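Local structure of carboxypeptidase D (Drosophila melanogaster, 3MN8) at residues G166-P178 and R194-V206. The protein removes C-terminal arginine or lysine from peptides and proteins as a zinc metallocarboxypeptidase of the M14 family, this chain holding its first, active carboxypeptidase domain. Sequence-based numbering, arbitrary orientation.
Sequences GNAANIDLNRDFP and RQPETAALVNWIV. With GEM ((2-guanidinoethylmercapto)succinic acid), chain G.
Asp176 OD2 takes two hydrogen bonds from the start of helix 196-205: the backbone N of Gln195, the N-cap residue, donates to its syn lone pair at 2.7 Å, and Thr198 OG1 reaches its anti side. Asp176 has CG anti to the backbone N (chi1 -161°), which brings the carboxylate to the helix N-terminus, whose dipole would probably stabilise its negative charge. A water joins Asp176 OD1 to Gln195 NE2. The other end of that amide is held by Asn167, whose ND2 gives Gln195 OE1 a nearly straight bond of 2.6 Å and Glu197 OE2 one of 3.1 Å. Both acceptors lie in the Asn167 amide plane, while the two amide planes stand 72° apart. Asn167 OD1 turns back to Ala169 N in an Asx turn. Exchange of Asn167 for alanine is likely to leave Gln195 OE1 and Glu197 OE2 without their common donor and to take from the Asx turn its side-chain acceptor. Leu173 packs between these polar pairs, CD1 against Glu197 CB and CD2 against Gln195 CB. The methyl of Thr198 sits almost squarely over the Phe177 ring, CG2 3.4 Å from the centroid, a CH-pi contact. Leu201 CB meets the ring edge, and Val202 CG2 lies 3.7 Å from Phe177 CD2; Met143 and Met289 also touch Phe177. Pro178 lies over one face of the Arg194 guanidinium. On the active-site side of the loop, Asn174 ND2 and Arg175 NH2 both donate to O14 of bound GEM, and Asp172 OD1 bonds the zinc ligand His101. One loop thus carries ligand-binding groups on one side while its Asn167 and Asp176 fasten it to the N-terminus of a helix that packs on strands 74-80 and 93-97 of the central sheet.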
loop_
_atom_site.group_PDB
_atom_site.type_symbol
_atom_site.label_atom_id
_atom_site.label_comp_id
_atom_site.label_asym_id
_atom_site.label_seq_id
_atom_site.Cartn_x
_atom_site.Cartn_y
_atom_site.Cartn_z
ATOM N N GLY A 166 -18.152 -4.081 -8.653
ATOM C CA GLY A 166 -17.386 -5.219 -9.134
ATOM C C GLY A 166 -16.910 -4.906 -10.534
ATOM O O GLY A 166 -17.202 -3.825 -11.052
ATOM N N ASN A 167 -16.173 -5.831 -11.149
ATOM C CA ASN A 167 -15.665 -5.590 -12.499
ATOM C C ASN A 167 -16.766 -5.758 -13.533
ATOM O O ASN A 167 -17.956 -5.656 -13.212
ATOM C CB ASN A 167 -14.415 -6.432 -12.827
ATOM C CG ASN A 167 -14.708 -7.920 -12.968
ATOM O OD1 ASN A 167 -15.857 -8.364 -12.881
ATOM N ND2 ASN A 167 -13.655 -8.701 -13.192
ATOM N N ALA A 168 -16.375 -5.998 -14.777
ATOM C CA ALA A 168 -17.355 -6.078 -15.856
ATOM C C ALA A 168 -18.167 -7.366 -15.781
ATOM O O ALA A 168 -19.258 -7.441 -16.342
ATOM C CB ALA A 168 -16.676 -5.944 -17.217
ATOM N N ALA A 169 -17.632 -8.378 -15.095
ATOM C CA ALA A 169 -18.357 -9.637 -14.896
ATOM C C ALA A 169 -19.155 -9.591 -13.586
ATOM O O ALA A 169 -19.764 -10.588 -13.175
ATOM C CB ALA A 169 -17.394 -10.820 -14.908
ATOM N N ASN A 170 -19.144 -8.423 -12.942
ATOM C CA ASN A 170 -19.876 -8.199 -11.703
ATOM C C ASN A 170 -19.391 -9.033 -10.529
ATOM O O ASN A 170 -20.176 -9.349 -9.631
ATOM C CB ASN A 170 -21.372 -8.430 -11.902
ATOM C CG ASN A 170 -22.111 -7.166 -12.230
ATOM O OD1 ASN A 170 -22.724 -7.052 -13.290
ATOM N ND2 ASN A 170 -22.056 -6.197 -11.324
ATOM N N ILE A 171 -18.111 -9.395 -10.517
ATOM C CA ILE A 171 -17.568 -9.999 -9.301
ATOM C C ILE A 171 -16.751 -8.994 -8.507
ATOM O O ILE A 171 -16.125 -8.096 -9.075
ATOM C CB ILE A 171 -16.778 -11.329 -9.525
ATOM C CG1 ILE A 171 -15.309 -11.061 -9.846
ATOM C CG2 ILE A 171 -17.468 -12.216 -10.570
ATOM C CD1 ILE A 171 -14.401 -11.048 -8.622
ATOM N N ASP A 172 -16.790 -9.159 -7.184
ATOM C CA ASP A 172 -16.154 -8.240 -6.244
ATOM C C ASP A 172 -14.665 -8.566 -6.102
ATOM O O ASP A 172 -14.287 -9.549 -5.456
ATOM C CB ASP A 172 -16.874 -8.287 -4.883
ATOM C CG ASP A 172 -16.360 -7.237 -3.894
ATOM O OD1 ASP A 172 -15.158 -6.855 -3.971
ATOM O OD2 ASP A 172 -17.171 -6.804 -3.034
ATOM N N LEU A 173 -13.827 -7.735 -6.716
ATOM C CA LEU A 173 -12.399 -7.991 -6.740
ATOM C C LEU A 173 -11.821 -8.114 -5.329
ATOM O O LEU A 173 -10.792 -8.759 -5.129
ATOM C CB LEU A 173 -11.683 -6.912 -7.552
ATOM C CG LEU A 173 -12.043 -6.890 -9.042
ATOM C CD1 LEU A 173 -11.411 -5.693 -9.744
ATOM C CD2 LEU A 173 -11.648 -8.207 -9.720
ATOM N N ASN A 174 -12.491 -7.520 -4.345
ATOM C CA ASN A 174 -12.011 -7.618 -2.977
ATOM C C ASN A 174 -12.537 -8.876 -2.338
ATOM O O ASN A 174 -12.533 -9.001 -1.112
ATOM C CB ASN A 174 -12.408 -6.406 -2.145
ATOM C CG ASN A 174 -11.416 -6.110 -1.029
ATOM O OD1 ASN A 174 -10.266 -6.568 -1.052
ATOM N ND2 ASN A 174 -11.854 -5.322 -0.053
ATOM N N ARG A 175 -13.020 -9.799 -3.166
ATOM C CA ARG A 175 -13.265 -11.173 -2.719
ATOM C C ARG A 175 -12.522 -12.184 -3.585
ATOM O O ARG A 175 -12.629 -13.387 -3.376
ATOM C CB ARG A 175 -14.748 -11.522 -2.722
ATOM C CG ARG A 175 -15.592 -10.554 -1.955
ATOM C CD ARG A 175 -15.081 -10.317 -0.538
ATOM N NE ARG A 175 -16.089 -9.582 0.200
ATOM C CZ ARG A 175 -16.057 -8.296 0.534
ATOM N NH1 ARG A 175 -17.090 -7.793 1.186
ATOM N NH2 ARG A 175 -15.022 -7.524 0.257
ATOM N N ASP A 176 -11.755 -11.691 -4.549
ATOM C CA ASP A 176 -11.247 -12.555 -5.611
ATOM C C ASP A 176 -9.789 -12.992 -5.449
ATOM O O ASP A 176 -9.279 -13.767 -6.258
ATOM C CB ASP A 176 -11.445 -11.875 -6.964
ATOM C CG ASP A 176 -11.385 -12.849 -8.112
ATOM O OD1 ASP A 176 -11.864 -13.984 -7.939
ATOM O OD2 ASP A 176 -10.866 -12.475 -9.185
ATOM N N PHE A 177 -9.122 -12.497 -4.410
ATOM C CA PHE A 177 -7.718 -12.831 -4.174
ATOM C C PHE A 177 -7.637 -14.130 -3.387
ATOM O O PHE A 177 -8.576 -14.484 -2.685
ATOM C CB PHE A 177 -6.999 -11.684 -3.439
ATOM C CG PHE A 177 -6.707 -10.479 -4.321
ATOM C CD1 PHE A 177 -7.720 -9.569 -4.654
ATOM C CD2 PHE A 177 -5.434 -10.259 -4.820
ATOM C CE1 PHE A 177 -7.460 -8.469 -5.463
ATOM C CE2 PHE A 177 -5.170 -9.164 -5.632
ATOM C CZ PHE A 177 -6.182 -8.268 -5.953
ATOM N N PRO A 178 -6.523 -14.861 -3.528
ATOM C CA PRO A 178 -6.286 -16.070 -2.739
ATOM C C PRO A 178 -6.383 -15.791 -1.227
ATOM O O PRO A 178 -5.887 -14.772 -0.722
ATOM C CB PRO A 178 -4.855 -16.459 -3.123
ATOM C CG PRO A 178 -4.630 -15.846 -4.476
ATOM C CD PRO A 178 -5.432 -14.587 -4.483
ATOM N N ARG A 194 -8.602 -16.148 -11.923
ATOM C CA ARG A 194 -9.484 -15.201 -11.263
ATOM C C ARG A 194 -9.876 -14.157 -12.291
ATOM O O ARG A 194 -9.802 -14.399 -13.502
ATOM C CB ARG A 194 -8.745 -14.500 -10.133
ATOM C CG ARG A 194 -7.696 -15.337 -9.496
ATOM C CD ARG A 194 -8.097 -15.685 -8.088
ATOM N NE ARG A 194 -7.080 -16.482 -7.405
ATOM C CZ ARG A 194 -7.313 -17.144 -6.280
ATOM N NH1 ARG A 194 -8.519 -17.089 -5.730
ATOM N NH2 ARG A 194 -6.353 -17.861 -5.711
ATOM N N GLN A 195 -10.267 -12.982 -11.809
ATOM C CA GLN A 195 -10.488 -11.853 -12.691
ATOM C C GLN A 195 -9.144 -11.301 -13.165
ATOM O O GLN A 195 -8.167 -11.256 -12.412
ATOM C CB GLN A 195 -11.312 -10.765 -12.008
ATOM C CG GLN A 195 -12.657 -11.250 -11.500
ATOM C CD GLN A 195 -13.540 -11.851 -12.587
ATOM O OE1 GLN A 195 -13.818 -11.216 -13.604
ATOM N NE2 GLN A 195 -14.008 -13.072 -12.358
ATOM N N PRO A 196 -9.100 -10.888 -14.439
ATOM C CA PRO A 196 -7.913 -10.340 -15.093
ATOM C C PRO A 196 -7.234 -9.397 -14.127
ATOM O O PRO A 196 -6.028 -9.436 -13.931
ATOM C CB PRO A 196 -8.503 -9.518 -16.243
ATOM C CG PRO A 196 -9.781 -10.159 -16.551
ATOM C CD PRO A 196 -10.309 -10.726 -15.262
ATOM N N GLU A 197 -8.043 -8.548 -13.512
ATOM C CA GLU A 197 -7.534 -7.453 -12.713
ATOM C C GLU A 197 -6.846 -8.006 -11.485
ATOM O O GLU A 197 -5.784 -7.539 -11.097
ATOM C CB GLU A 197 -8.682 -6.509 -12.324
ATOM C CG GLU A 197 -9.346 -5.778 -13.506
ATOM C CD GLU A 197 -10.488 -6.569 -14.134
ATOM O OE1 GLU A 197 -11.086 -6.065 -15.123
ATOM O OE2 GLU A 197 -10.788 -7.681 -13.629
ATOM N N THR A 198 -7.463 -9.014 -10.888
ATOM C CA THR A 198 -6.907 -9.674 -9.722
ATOM C C THR A 198 -5.575 -10.304 -10.110
ATOM O O THR A 198 -4.534 -10.009 -9.519
ATOM C CB THR A 198 -7.850 -10.778 -9.222
ATOM O OG1 THR A 198 -9.211 -10.306 -9.203
ATOM C CG2 THR A 198 -7.424 -11.260 -7.839
ATOM N N ALA A 199 -5.614 -11.176 -11.115
ATOM C CA ALA A 199 -4.419 -11.869 -11.595
ATOM C C ALA A 199 -3.260 -10.904 -11.821
ATOM O O ALA A 199 -2.140 -11.165 -11.403
ATOM C CB ALA A 199 -4.727 -12.642 -12.889
ATOM N N ALA A 200 -3.535 -9.793 -12.493
ATOM C CA ALA A 200 -2.518 -8.794 -12.770
ATOM C C ALA A 200 -1.851 -8.338 -11.481
ATOM O O ALA A 200 -0.624 -8.290 -11.375
ATOM C CB ALA A 200 -3.138 -7.597 -13.491
ATOM N N LEU A 201 -2.666 -8.006 -10.495
ATOM C CA LEU A 201 -2.145 -7.468 -9.253
ATOM C C LEU A 201 -1.449 -8.526 -8.427
ATOM O O LEU A 201 -0.429 -8.266 -7.785
ATOM C CB LEU A 201 -3.259 -6.790 -8.451
ATOM C CG LEU A 201 -3.232 -5.308 -8.805
ATOM C CD1 LEU A 201 -4.126 -5.021 -10.001
ATOM C CD2 LEU A 201 -3.581 -4.449 -7.607
ATOM N N VAL A 202 -2.009 -9.727 -8.431
ATOM C CA VAL A 202 -1.351 -10.829 -7.758
ATOM C C VAL A 202 0.081 -10.917 -8.267
ATOM O O VAL A 202 1.026 -10.899 -7.483
ATOM C CB VAL A 202 -2.072 -12.150 -8.020
ATOM C CG1 VAL A 202 -1.178 -13.325 -7.626
ATOM C CG2 VAL A 202 -3.407 -12.174 -7.263
ATOM N N ASN A 203 0.220 -10.980 -9.588
ATOM C CA ASN A 203 1.512 -11.123 -10.243
ATOM C C ASN A 203 2.450 -10.026 -9.833
ATOM O O ASN A 203 3.640 -10.243 -9.602
ATOM C CB ASN A 203 1.340 -11.044 -11.758
ATOM C CG ASN A 203 1.079 -12.387 -12.382
ATOM O OD1 ASN A 203 0.721 -13.359 -11.700
ATOM N ND2 ASN A 203 1.261 -12.460 -13.697
ATOM N N TRP A 204 1.894 -8.828 -9.769
ATOM C CA TRP A 204 2.668 -7.648 -9.461
ATOM C C TRP A 204 3.148 -7.703 -8.027
ATOM O O TRP A 204 4.344 -7.576 -7.744
ATOM C CB TRP A 204 1.816 -6.407 -9.700
ATOM C CG TRP A 204 2.586 -5.145 -9.681
ATOM C CD1 TRP A 204 3.754 -4.886 -10.341
ATOM C CD2 TRP A 204 2.245 -3.940 -8.973
ATOM N NE1 TRP A 204 4.170 -3.597 -10.074
ATOM C CE2 TRP A 204 3.260 -2.996 -9.239
ATOM C CE3 TRP A 204 1.188 -3.572 -8.135
ATOM C CZ2 TRP A 204 3.245 -1.710 -8.696
ATOM C CZ3 TRP A 204 1.178 -2.300 -7.600
ATOM C CH2 TRP A 204 2.196 -1.385 -7.881
ATOM N N ILE A 205 2.209 -7.928 -7.122
ATOM C CA ILE A 205 2.499 -7.906 -5.687
ATOM C C ILE A 205 3.649 -8.852 -5.305
ATOM O O ILE A 205 4.479 -8.514 -4.452
ATOM C CB ILE A 205 1.210 -8.192 -4.845
ATOM C CG1 ILE A 205 0.160 -7.101 -5.082
ATOM C CG2 ILE A 205 1.521 -8.273 -3.367
ATOM C CD1 ILE A 205 -1.238 -7.479 -4.637
ATOM N N VAL A 206 3.706 -10.018 -5.947
ATOM C CA VAL A 206 4.740 -11.010 -5.644
ATOM C C VAL A 206 5.993 -10.805 -6.498
ATOM O O VAL A 206 6.996 -11.504 -6.327
ATOM C CB VAL A 206 4.228 -12.460 -5.834
ATOM C CG1 VAL A 206 3.102 -12.769 -4.852
ATOM C CG2 VAL A 206 3.776 -12.681 -7.268
HETATM C C8 GEM G . -14.796 -3.483 2.547
HETATM S S7 GEM G . -13.026 -3.512 2.604
HETATM C C6 GEM G . -12.738 -2.678 4.138
HETATM C C5 GEM G . -13.484 -3.291 5.321
HETATM N N3 GEM G . -12.878 -4.583 5.599
HETATM C C1 GEM G . -13.329 -5.515 6.432
HETATM N N4 GEM G . -12.666 -6.655 6.585
HETATM N N2 GEM G . -14.452 -5.313 7.113
HETATM C C9 GEM G . -15.221 -4.379 1.414
HETATM O O14 GEM G . -14.331 -4.871 0.685
HETATM O O15 GEM G . -16.437 -4.610 1.244
HETATM C C10 GEM G . -15.378 -2.066 2.409
HETATM C C11 GEM G . -15.130 -1.344 1.091
HETATM O O12 GEM G . -14.694 -0.169 1.149
HETATM O O13 GEM G . -15.398 -1.915 0.002
HETATM O O HOH W 1 -13.251 -14.644 -9.929
#